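Local atomic coordinates of outer membrane protein YopM (Yersinia pestis, PDB entry 1JL5), a protein that probably alters host cell physiology as a secreted leucine-rich-repeat effector, promoting bacterial survival in host tissues. Residues S127-L132 / K145-Q150; S153-I158 / D170-L175; N163-L168 / G181-E186; E190-P195 / L210-L215. All coordinates share one frame; numbering follows the deposited sequence.

Contact 1 of 4, residues S127-L132 / K145-Q150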
loop_
_atom_site.group_PDB
_atom_site.type_symbol
_atom_site.label_atom_id
_atom_site.label_comp_id
_atom_site.label_asym_id
_atom_site.label_seq_id
_atom_site.Cartn_x
_atom_site.Cartn_y
_atom_site.Cartn_z
ATOM N N SER A 127 29.538 15.968 -25.349
ATOM C CA SER A 127 30.450 16.808 -26.094
ATOM C C SER A 127 29.567 17.942 -26.573
ATOM O O SER A 127 28.341 17.840 -26.508
ATOM C CB SER A 127 31.022 16.043 -27.280
ATOM O OG SER A 127 31.808 14.958 -26.829
ATOM N N ASP A 128 30.173 19.023 -27.041
ATOM C CA ASP A 128 29.389 20.136 -27.528
ATOM C C ASP A 128 28.380 19.573 -28.502
ATOM O O ASP A 128 28.699 18.718 -29.322
ATOM C CB ASP A 128 30.285 21.169 -28.197
ATOM C CG ASP A 128 31.283 21.755 -27.234
ATOM O OD1 ASP A 128 30.938 21.864 -26.039
ATOM O OD2 ASP A 128 32.401 22.107 -27.662
ATOM N N LEU A 129 27.149 20.048 -28.390
ATOM C CA LEU A 129 26.065 19.566 -29.222
ATOM C C LEU A 129 26.247 19.764 -30.711
ATOM O O LEU A 129 26.881 20.721 -31.157
ATOM C CB LEU A 129 24.756 20.229 -28.802
ATOM C CG LEU A 129 24.392 20.100 -27.326
ATOM C CD1 LEU A 129 23.051 20.780 -27.090
ATOM C CD2 LEU A 129 24.335 18.622 -26.930
ATOM N N PRO A 130 25.696 18.838 -31.504
ATOM C CA PRO A 130 25.787 18.928 -32.958
ATOM C C PRO A 130 25.070 20.239 -33.268
ATOM O O PRO A 130 24.022 20.527 -32.686
ATOM C CB PRO A 130 25.000 17.707 -33.419
ATOM C CG PRO A 130 25.203 16.733 -32.315
ATOM C CD PRO A 130 25.045 17.582 -31.094
ATOM N N PRO A 131 25.614 21.048 -34.186
ATOM C CA PRO A 131 24.995 22.330 -34.531
ATOM C C PRO A 131 23.507 22.300 -34.856
ATOM O O PRO A 131 22.791 23.258 -34.585
ATOM C CB PRO A 131 25.837 22.807 -35.713
ATOM C CG PRO A 131 26.248 21.524 -36.362
ATOM C CD PRO A 131 26.649 20.689 -35.171
ATOM N N LEU A 132 23.039 21.203 -35.429
ATOM C CA LEU A 132 21.636 21.101 -35.807
ATOM C C LEU A 132 20.747 20.433 -34.765
ATOM O O LEU A 132 19.567 20.192 -35.019
ATOM C CB LEU A 132 21.514 20.336 -37.124
ATOM C CG LEU A 132 22.377 20.837 -38.285
ATOM C CD1 LEU A 132 22.111 19.973 -39.508
ATOM C CD2 LEU A 132 22.062 22.296 -38.580
ATOM N N LYS A 145 27.275 18.056 -15.905
ATOM C CA LYS A 145 27.140 19.358 -16.517
ATOM C C LYS A 145 26.737 19.147 -17.957
ATOM O O LYS A 145 26.885 18.060 -18.502
ATOM C CB LYS A 145 28.462 20.132 -16.439
ATOM C CG LYS A 145 29.657 19.400 -17.023
ATOM C CD LYS A 145 30.958 20.140 -16.719
ATOM C CE LYS A 145 32.176 19.335 -17.163
ATOM N NZ LYS A 145 33.471 20.004 -16.823
ATOM N N LEU A 146 26.194 20.187 -18.566
ATOM C CA LEU A 146 25.778 20.110 -19.949
ATOM C C LEU A 146 26.701 20.987 -20.766
ATOM O O LEU A 146 27.282 21.936 -20.248
ATOM C CB LEU A 146 24.348 20.622 -20.104
ATOM C CG LEU A 146 23.207 19.735 -19.614
ATOM C CD1 LEU A 146 21.898 20.503 -19.729
ATOM C CD2 LEU A 146 23.154 18.458 -20.436
ATOM N N PRO A 147 26.875 20.663 -22.048
ATOM C CA PRO A 147 27.751 21.515 -22.851
ATOM C C PRO A 147 26.947 22.787 -23.080
ATOM O O PRO A 147 25.747 22.819 -22.795
ATOM C CB PRO A 147 27.928 20.706 -24.130
ATOM C CG PRO A 147 26.609 20.012 -24.261
ATOM C CD PRO A 147 26.352 19.541 -22.843
ATOM N N GLU A 148 27.593 23.833 -23.574
ATOM C CA GLU A 148 26.888 25.075 -23.840
ATOM C C GLU A 148 25.661 24.742 -24.681
ATOM O O GLU A 148 25.724 23.900 -25.571
ATOM C CB GLU A 148 27.799 26.047 -24.585
ATOM C CG GLU A 148 27.115 27.327 -25.021
ATOM C CD GLU A 148 28.083 28.308 -25.643
ATOM O OE1 GLU A 148 28.754 27.936 -26.631
ATOM O OE2 GLU A 148 28.174 29.451 -25.143
ATOM N N LEU A 149 24.544 25.398 -24.393
ATOM C CA LEU A 149 23.304 25.137 -25.112
ATOM C C LEU A 149 22.765 26.362 -25.830
ATOM O O LEU A 149 22.060 26.243 -26.828
ATOM C CB LEU A 149 22.231 24.653 -24.133
ATOM C CG LEU A 149 22.560 23.481 -23.208
ATOM C CD1 LEU A 149 21.437 23.310 -22.191
ATOM C CD2 LEU A 149 22.752 22.222 -24.026
ATOM N N GLN A 150 23.095 27.538 -25.314
ATOM C CA GLN A 150 22.589 28.780 -25.875
ATOM C C GLN A 150 22.891 29.004 -27.349
ATOM O O GLN A 150 22.175 29.744 -28.016
ATOM C CB GLN A 150 23.093 29.967 -25.053
ATOM C CG GLN A 150 24.568 30.258 -25.193
ATOM C CD GLN A 150 24.999 31.397 -24.296
ATOM O OE1 GLN A 150 24.302 32.405 -24.184
ATOM N NE2 GLN A 150 26.153 31.249 -23.657
HETATM O O HOH W 1 30.282 23.477 -24.121
HETATM O O HOH W 2 27.348 22.441 -27.045
#

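Contact 2 of 4, residues S153-I158 / D170-L175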
loop_
_atom_site.group_PDB
_atom_site.type_symbol
_atom_site.label_atom_id
_atom_site.label_comp_id
_atom_site.label_asym_id
_atom_site.label_seq_id
_atom_site.Cartn_x
_atom_site.Cartn_y
_atom_site.Cartn_z
ATOM N N SER A 153 21.172 26.842 -32.169
ATOM C CA SER A 153 20.148 27.537 -32.932
ATOM C C SER A 153 18.877 26.747 -33.196
ATOM O O SER A 153 17.832 27.333 -33.462
ATOM C CB SER A 153 20.741 28.001 -34.266
ATOM O OG SER A 153 21.888 28.802 -34.047
ATOM N N PHE A 154 18.951 25.425 -33.115
ATOM C CA PHE A 154 17.781 24.609 -33.394
ATOM C C PHE A 154 17.355 23.750 -32.216
ATOM O O PHE A 154 16.431 22.951 -32.333
ATOM C CB PHE A 154 18.069 23.723 -34.605
ATOM C CG PHE A 154 18.641 24.475 -35.767
ATOM C CD1 PHE A 154 17.835 25.303 -36.543
ATOM C CD2 PHE A 154 20.000 24.403 -36.053
ATOM C CE1 PHE A 154 18.375 26.049 -37.585
ATOM C CE2 PHE A 154 20.549 25.146 -37.093
ATOM C CZ PHE A 154 19.736 25.971 -37.859
ATOM N N LEU A 155 18.036 23.909 -31.087
ATOM C CA LEU A 155 17.705 23.133 -29.902
ATOM C C LEU A 155 16.335 23.557 -29.401
ATOM O O LEU A 155 16.192 24.618 -28.795
ATOM C CB LEU A 155 18.731 23.368 -28.796
ATOM C CG LEU A 155 19.415 22.122 -28.231
ATOM C CD1 LEU A 155 20.029 22.462 -26.891
ATOM C CD2 LEU A 155 18.422 20.986 -28.098
ATOM N N LYS A 156 15.332 22.727 -29.655
ATOM C CA LYS A 156 13.970 23.025 -29.237
ATOM C C LYS A 156 13.607 22.291 -27.951
ATOM O O LYS A 156 12.958 22.846 -27.067
ATOM C CB LYS A 156 12.984 22.630 -30.339
ATOM C CG LYS A 156 13.200 23.338 -31.668
ATOM C CD LYS A 156 12.338 22.720 -32.763
ATOM C CE LYS A 156 12.701 23.277 -34.143
ATOM N NZ LYS A 156 14.179 23.295 -34.392
ATOM N N ILE A 157 14.026 21.036 -27.852
ATOM C CA ILE A 157 13.727 20.239 -26.678
ATOM C C ILE A 157 14.988 19.774 -25.969
ATOM O O ILE A 157 15.851 19.136 -26.565
ATOM C CB ILE A 157 12.889 18.982 -27.031
ATOM C CG1 ILE A 157 11.512 19.385 -27.558
ATOM C CG2 ILE A 157 12.721 18.107 -25.799
ATOM C CD1 ILE A 157 11.518 19.831 -28.979
ATOM N N ILE A 158 15.096 20.120 -24.694
ATOM C CA ILE A 158 16.219 19.699 -23.884
ATOM C C ILE A 158 15.616 18.898 -22.750
ATOM O O ILE A 158 14.857 19.426 -21.936
ATOM C CB ILE A 158 17.004 20.876 -23.255
ATOM C CG1 ILE A 158 17.904 21.549 -24.291
ATOM C CG2 ILE A 158 17.873 20.360 -22.111
ATOM C CD1 ILE A 158 17.166 22.107 -25.458
ATOM N N ASP A 170 23.170 28.488 -20.060
ATOM C CA ASP A 170 22.113 29.373 -20.513
ATOM C C ASP A 170 21.417 28.673 -21.663
ATOM O O ASP A 170 22.041 27.942 -22.429
ATOM C CB ASP A 170 22.677 30.723 -20.945
ATOM C CG ASP A 170 23.210 31.513 -19.776
ATOM O OD1 ASP A 170 22.682 31.335 -18.657
ATOM O OD2 ASP A 170 24.144 32.313 -19.972
ATOM N N LEU A 171 20.115 28.886 -21.775
ATOM C CA LEU A 171 19.343 28.218 -22.799
ATOM C C LEU A 171 19.297 28.934 -24.135
ATOM O O LEU A 171 19.370 30.161 -24.203
ATOM C CB LEU A 171 17.931 27.980 -22.275
ATOM C CG LEU A 171 17.970 27.249 -20.930
ATOM C CD1 LEU A 171 16.576 27.192 -20.332
ATOM C CD2 LEU A 171 18.555 25.849 -21.126
ATOM N N PRO A 172 19.184 28.161 -25.223
ATOM C CA PRO A 172 19.125 28.718 -26.573
ATOM C C PRO A 172 17.753 29.325 -26.815
ATOM O O PRO A 172 16.743 28.782 -26.373
ATOM C CB PRO A 172 19.372 27.498 -27.451
ATOM C CG PRO A 172 18.669 26.415 -26.684
ATOM C CD PRO A 172 19.136 26.686 -25.264
ATOM N N PRO A 173 17.701 30.464 -27.515
ATOM C CA PRO A 173 16.435 31.136 -27.812
ATOM C C PRO A 173 15.454 30.204 -28.503
ATOM O O PRO A 173 14.249 30.442 -28.500
ATOM C CB PRO A 173 16.865 32.285 -28.718
ATOM C CG PRO A 173 18.227 32.624 -28.184
ATOM C CD PRO A 173 18.845 31.260 -27.993
ATOM N N SER A 174 15.975 29.139 -29.101
ATOM C CA SER A 174 15.137 28.179 -29.803
ATOM C C SER A 174 14.454 27.219 -28.841
ATOM O O SER A 174 13.528 26.503 -29.221
ATOM C CB SER A 174 15.976 27.373 -30.791
ATOM O OG SER A 174 17.062 26.751 -30.126
ATOM N N LEU A 175 14.912 27.206 -27.597
ATOM C CA LEU A 175 14.356 26.303 -26.604
ATOM C C LEU A 175 12.848 26.433 -26.450
ATOM O O LEU A 175 12.333 27.496 -26.127
ATOM C CB LEU A 175 15.028 26.528 -25.251
ATOM C CG LEU A 175 14.669 25.467 -24.208
ATOM C CD1 LEU A 175 14.971 24.105 -24.774
ATOM C CD2 LEU A 175 15.449 25.692 -22.928
#

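Contact 3 of 4, residues N163-L168 / G181-E186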
loop_
_atom_site.group_PDB
_atom_site.type_symbol
_atom_site.label_atom_id
_atom_site.label_comp_id
_atom_site.label_asym_id
_atom_site.label_seq_id
_atom_site.Cartn_x
_atom_site.Cartn_y
_atom_site.Cartn_z
ATOM N N ASN A 163 19.492 13.727 -13.831
ATOM C CA ASN A 163 20.914 13.712 -14.074
ATOM C C ASN A 163 21.528 14.282 -12.820
ATOM O O ASN A 163 20.879 14.322 -11.783
ATOM C CB ASN A 163 21.255 14.558 -15.298
ATOM C CG ASN A 163 21.151 13.769 -16.573
ATOM O OD1 ASN A 163 21.993 12.920 -16.842
ATOM N ND2 ASN A 163 20.107 14.018 -17.354
ATOM N N SER A 164 22.775 14.715 -12.899
ATOM C CA SER A 164 23.419 15.278 -11.731
ATOM C C SER A 164 23.838 16.695 -12.042
ATOM O O SER A 164 24.909 17.144 -11.645
ATOM C CB SER A 164 24.620 14.427 -11.343
ATOM O OG SER A 164 24.187 13.108 -11.076
ATOM N N LEU A 165 22.977 17.399 -12.762
ATOM C CA LEU A 165 23.256 18.771 -13.134
ATOM C C LEU A 165 23.089 19.697 -11.940
ATOM O O LEU A 165 22.044 19.713 -11.289
ATOM C CB LEU A 165 22.327 19.197 -14.271
ATOM C CG LEU A 165 22.485 18.337 -15.528
ATOM C CD1 LEU A 165 21.477 18.759 -16.576
ATOM C CD2 LEU A 165 23.908 18.469 -16.062
ATOM N N LYS A 166 24.144 20.448 -11.646
ATOM C CA LYS A 166 24.132 21.396 -10.541
ATOM C C LYS A 166 23.676 22.712 -11.145
ATOM O O LYS A 166 23.125 23.574 -10.462
ATOM C CB LYS A 166 25.533 21.559 -9.953
ATOM C CG LYS A 166 26.110 20.286 -9.347
ATOM C CD LYS A 166 25.546 19.995 -7.962
ATOM C CE LYS A 166 26.018 21.023 -6.936
ATOM N NZ LYS A 166 25.566 20.692 -5.550
ATOM N N LYS A 167 23.909 22.854 -12.443
ATOM C CA LYS A 167 23.528 24.056 -13.158
ATOM C C LYS A 167 23.217 23.731 -14.605
ATOM O O LYS A 167 23.690 22.736 -15.145
ATOM C CB LYS A 167 24.667 25.086 -13.115
ATOM C CG LYS A 167 25.057 25.503 -11.708
ATOM C CD LYS A 167 26.116 26.598 -11.701
ATOM C CE LYS A 167 26.361 27.090 -10.278
ATOM N NZ LYS A 167 27.294 28.247 -10.213
ATOM N N LEU A 168 22.384 24.561 -15.215
ATOM C CA LEU A 168 22.036 24.395 -16.612
ATOM C C LEU A 168 22.706 25.534 -17.341
ATOM O O LEU A 168 22.688 26.670 -16.874
ATOM C CB LEU A 168 20.531 24.501 -16.834
ATOM C CG LEU A 168 19.658 23.344 -16.369
ATOM C CD1 LEU A 168 18.218 23.632 -16.764
ATOM C CD2 LEU A 168 20.145 22.041 -17.006
ATOM N N GLY A 181 14.284 18.378 -14.596
ATOM C CA GLY A 181 13.845 17.932 -13.297
ATOM C C GLY A 181 14.744 16.840 -12.765
ATOM O O GLY A 181 15.490 16.208 -13.512
ATOM N N ASN A 182 14.669 16.628 -11.459
ATOM C CA ASN A 182 15.451 15.607 -10.793
ATOM C C ASN A 182 16.928 15.753 -11.089
ATOM O O ASN A 182 17.584 14.850 -11.612
ATOM C CB ASN A 182 14.972 14.215 -11.193
ATOM C CG ASN A 182 15.395 13.152 -10.194
ATOM O OD1 ASN A 182 15.326 11.954 -10.476
ATOM N ND2 ASN A 182 15.828 13.589 -9.013
ATOM N N ASN A 183 17.438 16.926 -10.769
ATOM C CA ASN A 183 18.840 17.217 -10.931
ATOM C C ASN A 183 19.220 17.856 -9.617
ATOM O O ASN A 183 18.542 17.642 -8.615
ATOM C CB ASN A 183 19.060 18.158 -12.112
ATOM C CG ASN A 183 19.258 17.403 -13.408
ATOM O OD1 ASN A 183 20.306 16.805 -13.622
ATOM N ND2 ASN A 183 18.244 17.398 -14.263
ATOM N N GLN A 184 20.285 18.639 -9.605
ATOM C CA GLN A 184 20.710 19.278 -8.372
ATOM C C GLN A 184 20.821 20.761 -8.649
ATOM O O GLN A 184 21.676 21.457 -8.108
ATOM C CB GLN A 184 22.047 18.688 -7.936
ATOM C CG GLN A 184 21.983 17.174 -7.809
ATOM C CD GLN A 184 23.347 16.513 -7.814
ATOM O OE1 GLN A 184 23.452 15.285 -7.771
ATOM N NE2 GLN A 184 24.401 17.320 -7.866
ATOM N N LEU A 185 19.934 21.234 -9.512
ATOM C CA LEU A 185 19.919 22.631 -9.880
ATOM C C LEU A 185 19.521 23.476 -8.687
ATOM O O LEU A 185 18.520 23.211 -8.023
ATOM C CB LEU A 185 18.936 22.864 -11.024
ATOM C CG LEU A 185 19.179 22.021 -12.279
ATOM C CD1 LEU A 185 18.106 22.332 -13.312
ATOM C CD2 LEU A 185 20.573 22.307 -12.833
ATOM N N GLU A 186 20.326 24.486 -8.405
ATOM C CA GLU A 186 20.037 25.385 -7.311
ATOM C C GLU A 186 19.435 26.625 -7.945
ATOM O O GLU A 186 18.808 27.441 -7.283
ATOM C CB GLU A 186 21.317 25.713 -6.556
ATOM C CG GLU A 186 21.912 24.497 -5.879
ATOM C CD GLU A 186 23.186 24.811 -5.141
ATOM O OE1 GLU A 186 23.147 25.662 -4.226
ATOM O OE2 GLU A 186 24.228 24.206 -5.478
HETATM O O HOH W 3 20.632 14.744 -8.961
HETATM O O HOH W 4 19.029 12.694 -10.679
HETATM O O HOH W 5 23.152 12.509 -8.102
HETATM O O HOH W 6 26.791 17.030 -9.722
HETATM O O HOH W 7 22.183 25.968 -10.296
HETATM O O HOH W 8 22.731 21.185 -5.725
#

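Contact 4 of 4, residues E190-P195 / L210-L215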
loop_
_atom_site.group_PDB
_atom_site.type_symbol
_atom_site.label_atom_id
_atom_site.label_comp_id
_atom_site.label_asym_id
_atom_site.label_seq_id
_atom_site.Cartn_x
_atom_site.Cartn_y
_atom_site.Cartn_z
ATOM N N GLU A 190 18.455 32.076 -16.890
ATOM C CA GLU A 190 17.420 33.047 -17.194
ATOM C C GLU A 190 16.495 32.399 -18.208
ATOM O O GLU A 190 16.948 31.718 -19.124
ATOM C CB GLU A 190 18.042 34.315 -17.773
ATOM C CG GLU A 190 17.031 35.362 -18.178
ATOM C CD GLU A 190 17.693 36.645 -18.626
ATOM O OE1 GLU A 190 18.539 36.587 -19.544
ATOM O OE2 GLU A 190 17.363 37.707 -18.058
ATOM N N LEU A 191 15.197 32.613 -18.046
ATOM C CA LEU A 191 14.230 32.002 -18.941
ATOM C C LEU A 191 13.329 33.007 -19.632
ATOM O O LEU A 191 12.868 32.771 -20.744
ATOM C CB LEU A 191 13.352 31.034 -18.147
ATOM C CG LEU A 191 14.083 30.008 -17.283
ATOM C CD1 LEU A 191 13.096 29.349 -16.323
ATOM C CD2 LEU A 191 14.757 28.981 -18.176
ATOM N N GLN A 192 13.075 34.122 -18.957
ATOM C CA GLN A 192 12.181 35.150 -19.473
ATOM C C GLN A 192 12.460 35.591 -20.900
ATOM O O GLN A 192 11.558 36.060 -21.585
ATOM C CB GLN A 192 12.190 36.364 -18.541
ATOM C CG GLN A 192 13.463 37.185 -18.575
ATOM C CD GLN A 192 13.536 38.167 -17.424
ATOM O OE1 GLN A 192 12.565 38.866 -17.127
ATOM N NE2 GLN A 192 14.690 38.226 -16.766
ATOM N N ASN A 193 13.693 35.427 -21.361
ATOM C CA ASN A 193 14.037 35.837 -22.717
ATOM C C ASN A 193 13.962 34.718 -23.740
ATOM O O ASN A 193 14.375 34.889 -24.888
ATOM C CB ASN A 193 15.423 36.475 -22.736
ATOM C CG ASN A 193 15.490 37.713 -21.870
ATOM O OD1 ASN A 193 14.639 38.599 -21.976
ATOM N ND2 ASN A 193 16.496 37.784 -21.003
ATOM N N LEU A 194 13.439 33.569 -23.326
ATOM C CA LEU A 194 13.279 32.450 -24.240
ATOM C C LEU A 194 11.917 32.652 -24.876
ATOM O O LEU A 194 10.885 32.378 -24.271
ATOM C CB LEU A 194 13.337 31.117 -23.490
ATOM C CG LEU A 194 14.718 30.522 -23.178
ATOM C CD1 LEU A 194 15.835 31.442 -23.649
ATOM C CD2 LEU A 194 14.824 30.259 -21.694
ATOM N N PRO A 195 11.902 33.141 -26.120
ATOM C CA PRO A 195 10.681 33.410 -26.878
ATOM C C PRO A 195 9.790 32.216 -27.168
ATOM O O PRO A 195 8.592 32.374 -27.364
ATOM C CB PRO A 195 11.214 34.042 -28.158
ATOM C CG PRO A 195 12.500 33.300 -28.364
ATOM C CD PRO A 195 13.093 33.326 -26.973
ATOM N N LEU A 210 12.509 30.537 -9.018
ATOM C CA LEU A 210 12.444 30.230 -10.426
ATOM C C LEU A 210 12.749 31.545 -11.089
ATOM O O LEU A 210 12.355 32.598 -10.592
ATOM C CB LEU A 210 11.045 29.778 -10.832
ATOM C CG LEU A 210 10.598 28.438 -10.257
ATOM C CD1 LEU A 210 9.179 28.149 -10.717
ATOM C CD2 LEU A 210 11.547 27.341 -10.707
ATOM N N PRO A 211 13.492 31.514 -12.196
ATOM C CA PRO A 211 13.796 32.775 -12.870
ATOM C C PRO A 211 12.453 33.317 -13.345
ATOM O O PRO A 211 11.461 32.588 -13.340
ATOM C CB PRO A 211 14.672 32.331 -14.033
ATOM C CG PRO A 211 15.355 31.099 -13.497
ATOM C CD PRO A 211 14.214 30.386 -12.809
ATOM N N ASP A 212 12.400 34.581 -13.745
ATOM C CA ASP A 212 11.143 35.095 -14.250
ATOM C C ASP A 212 10.837 34.199 -15.433
ATOM O O ASP A 212 11.735 33.794 -16.164
ATOM C CB ASP A 212 11.274 36.552 -14.679
ATOM C CG ASP A 212 11.453 37.478 -13.499
ATOM O OD1 ASP A 212 10.713 37.307 -12.512
ATOM O OD2 ASP A 212 12.324 38.369 -13.555
ATOM N N LEU A 213 9.567 33.876 -15.609
ATOM C CA LEU A 213 9.172 32.982 -16.670
ATOM C C LEU A 213 8.920 33.676 -17.992
ATOM O O LEU A 213 8.467 34.819 -18.035
ATOM C CB LEU A 213 7.934 32.204 -16.229
ATOM C CG LEU A 213 8.112 31.552 -14.852
ATOM C CD1 LEU A 213 6.855 30.787 -14.474
ATOM C CD2 LEU A 213 9.326 30.626 -14.876
ATOM N N PRO A 214 9.221 32.983 -19.099
ATOM C CA PRO A 214 9.021 33.534 -20.436
ATOM C C PRO A 214 7.542 33.630 -20.756
ATOM O O PRO A 214 6.748 32.765 -20.383
ATOM C CB PRO A 214 9.743 32.535 -21.328
ATOM C CG PRO A 214 9.514 31.245 -20.611
ATOM C CD PRO A 214 9.789 31.625 -19.173
ATOM N N LEU A 215 7.179 34.696 -21.449
ATOM C CA LEU A 215 5.805 34.935 -21.843
ATOM C C LEU A 215 5.232 33.716 -22.551
ATOM O O LEU A 215 4.037 33.444 -22.489
ATOM C CB LEU A 215 5.758 36.133 -22.788
ATOM C CG LEU A 215 4.393 36.496 -23.363
ATOM C CD1 LEU A 215 3.534 37.075 -22.255
ATOM C CD2 LEU A 215 4.562 37.507 -24.493
HETATM O O HOH W 9 14.161 34.533 -16.442
HETATM O O HOH W 10 9.171 36.442 -22.281
#

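Contact 1 of 4, residues S127-L132 / K145-Q150
L129 and P147 cross nearly at right angles, and the leucine's branched end and the proline ring carry the close packing between these two loops. One methyl, L129 CD2, lies 3.8 Å from P147 CG on the pyrrolidine ring. The other reaches further along the 145-150 loop, where L129 CD1 sits only 3.4 Å from L149 CD2, tighter than ordinary van der Waals contact. With CG anti to the carbonyl carbon (chi1 -54°) the isobutyl group turns inward, and L136 of strand 135-137 meets both leucines from the core. The same ring edge of the proline also meets the 127-132 backbone: P147 CG is 3.6 Å from S127 O, and P147 CB is 3.7 Å from D128 CA.

The outer side is looser and mediated by water. One molecule donates to D128 OD1 and accepts from E148 N; a second accepts from L129 N at 2.8 Å and donates to E148 O at 2.6 Å. The carboxylates of D128 and E148 remain apart, D128 OD1 and E148 OE1 being 6.5 Å from each other, while E148 OE2 takes a hydrogen bond from Q150 NE2 in its own loop. The backbones of successive repeats are thus coupled through solvent rather than by direct pairing: apolar contacts carry the inner half, and two waters link D128 OD1 and L129 N to the backbone N and O of E148 on the outer side.

Contact 2 of 4, residues S153-I158 / D170-L175
L155 and P172 meet at a slant, with L155 CB 3.7 Å from P172 CG, while I158 and L175 stand roughly perpendicular to one another deeper in the core. L175 extends with CG opposite its backbone N (chi1 -170°), which carries its branch towards the 153-158 segment and brings L175 CD1 to 3.3 Å from K156 O.

S174 lies beside the L155-P172 pair, further from I158 and L175. Its OG occupies the position between backbone N and carbonyl carbon (chi1 55°), turned into the bend of the facing segment, where S174 OG is 2.7 Å from L155 O and also reaches the S152 carbonyl. S174 CB meanwhile packs 3.3 Å from S153 O. The backbones add CH...O contacts: K156 CA points almost straight at S174 O (3.5 Å, 164° at the hydrogen), and L175 CA approaches L155 O less directly. A type I turn from P172 to L175, closed by the L175 N to P172 O bond, presents the serine.

K156 curls back at its end, so that NZ donates to F154 O at 3.1 Å. Strand 157-159 begins at I157, flanked by the parallel strands 135-137 and 177-179; L155 rests on L136, I157 on Y135 and F177, and I158 on I178.

Contact 3 of 4, residues N163-L168 / G181-E186
The carboxamide of N183 lies alongside L165, pointing the same way, and its oxygen accepts from the leucine's backbone: L165 N to N183 OD1 is 2.9 Å, the angle at hydrogen is 160°, and the donor is tilted 24° from the carbonyl plane. At the other end of the amide, ND2 donates to the carbonyls of V160 and A180. N163 repeats the pattern one turn earlier, taking L143 N on OD1 and giving ND2 to V138 and V160.

The Q184 amide spans the outer side instead. Waters join its OE1 to S164 OG and its NE2, weakly, to S164 O, while the bent K166 chain crosses it, with K166 CD 3.7 Å from Q184 CB. Backbone bonds accompany this pairing, from Q184 N to L165 O (2.7 Å) and from N163 N to N182 O (3.1 Å). Inside, L185 CD1 packs 3.6 Å from L168 CG. At the rim K166 NZ and E186 OE2 make a long salt bridge of 3.8 Å.

R370 of the second subunit packs on K166, and the N182 side chain lies about 3 Å from a bound calcium ion. Stacked asparagines bonded to the backbone form the asparagine ladder characteristic of leucine-rich repeats.

Contact 4 of 4, residues E190-P195 / L210-L215
L191 is the main apolar element, lodged between two prolines of the next repeat. Its methyl approaches one ring at a slant, with L191 CD1 3.8 Å from P211 CD, while nearer the backbone L191 CB lies 3.8 Å from P214 CD. L191 CD1 also reaches towards L213 CD2, a looser 4.2 Å contact. The leucine's CG is anti to its carbonyl carbon (chi1 -51°), which swings the branch towards P211; on its side away from P211, L191 packs on L171 of the preceding repeat.

Contacts between carbon and carbonyl oxygen form a second group. P214 CB sits close to two carbonyl oxygens, 3.2 Å from L191 O and 3.2 Å from L194 O. These carbonyls belong to a type I turn running from L191 to L194, in which L191 O also receives L194 N.

The polar interactions lie towards the outside. Q192 and D212 run side by side in the same direction, their amide and carboxylate planes 61° apart, and Q192 OE1 packs 3.6 Å from D212 CB. The glutamine's NE2 turns to its own segment and donates to E190 OE2 at 3.0 Å, meeting the anti side of the carboxylate. Two waters bridge the backbones: one accepts from L191 N and donates to D212 O, the other donates to Q192 O and accepts from L215 N.

NE2 probably offsets part of the E190 charge, but the amide oxygen faces D212, and E190 OE2 and D212 OD2 stay 6.8 Å apart. Apolar adhesion comes from leucine and proline, with the Q192 and D212 side chains packing alongside and water linking the peptide groups.

Contacts 1, 2 and 4 follow one another along the same flank of the solenoid, on the loops leading into successive strands. Centres are 10 Å apart for contacts 1 and 2 and 13 Å for contacts 2 and 4, and each pair touches: L129 CD1 meets L155 CD1 at 3.5 Å, and L171 CD1 meets L191 CD2 at 3.3 Å. Contact 3 lies on the loops that follow the strands, about 17 Å from the centre of contact 2, yet L146 CD1 of contact 1 reaches L168 CD2 at 3.6 Å. Of the four, contact 3 alone adjoins a bound calcium ion and the second subunit; the others lie away from the known metal sites.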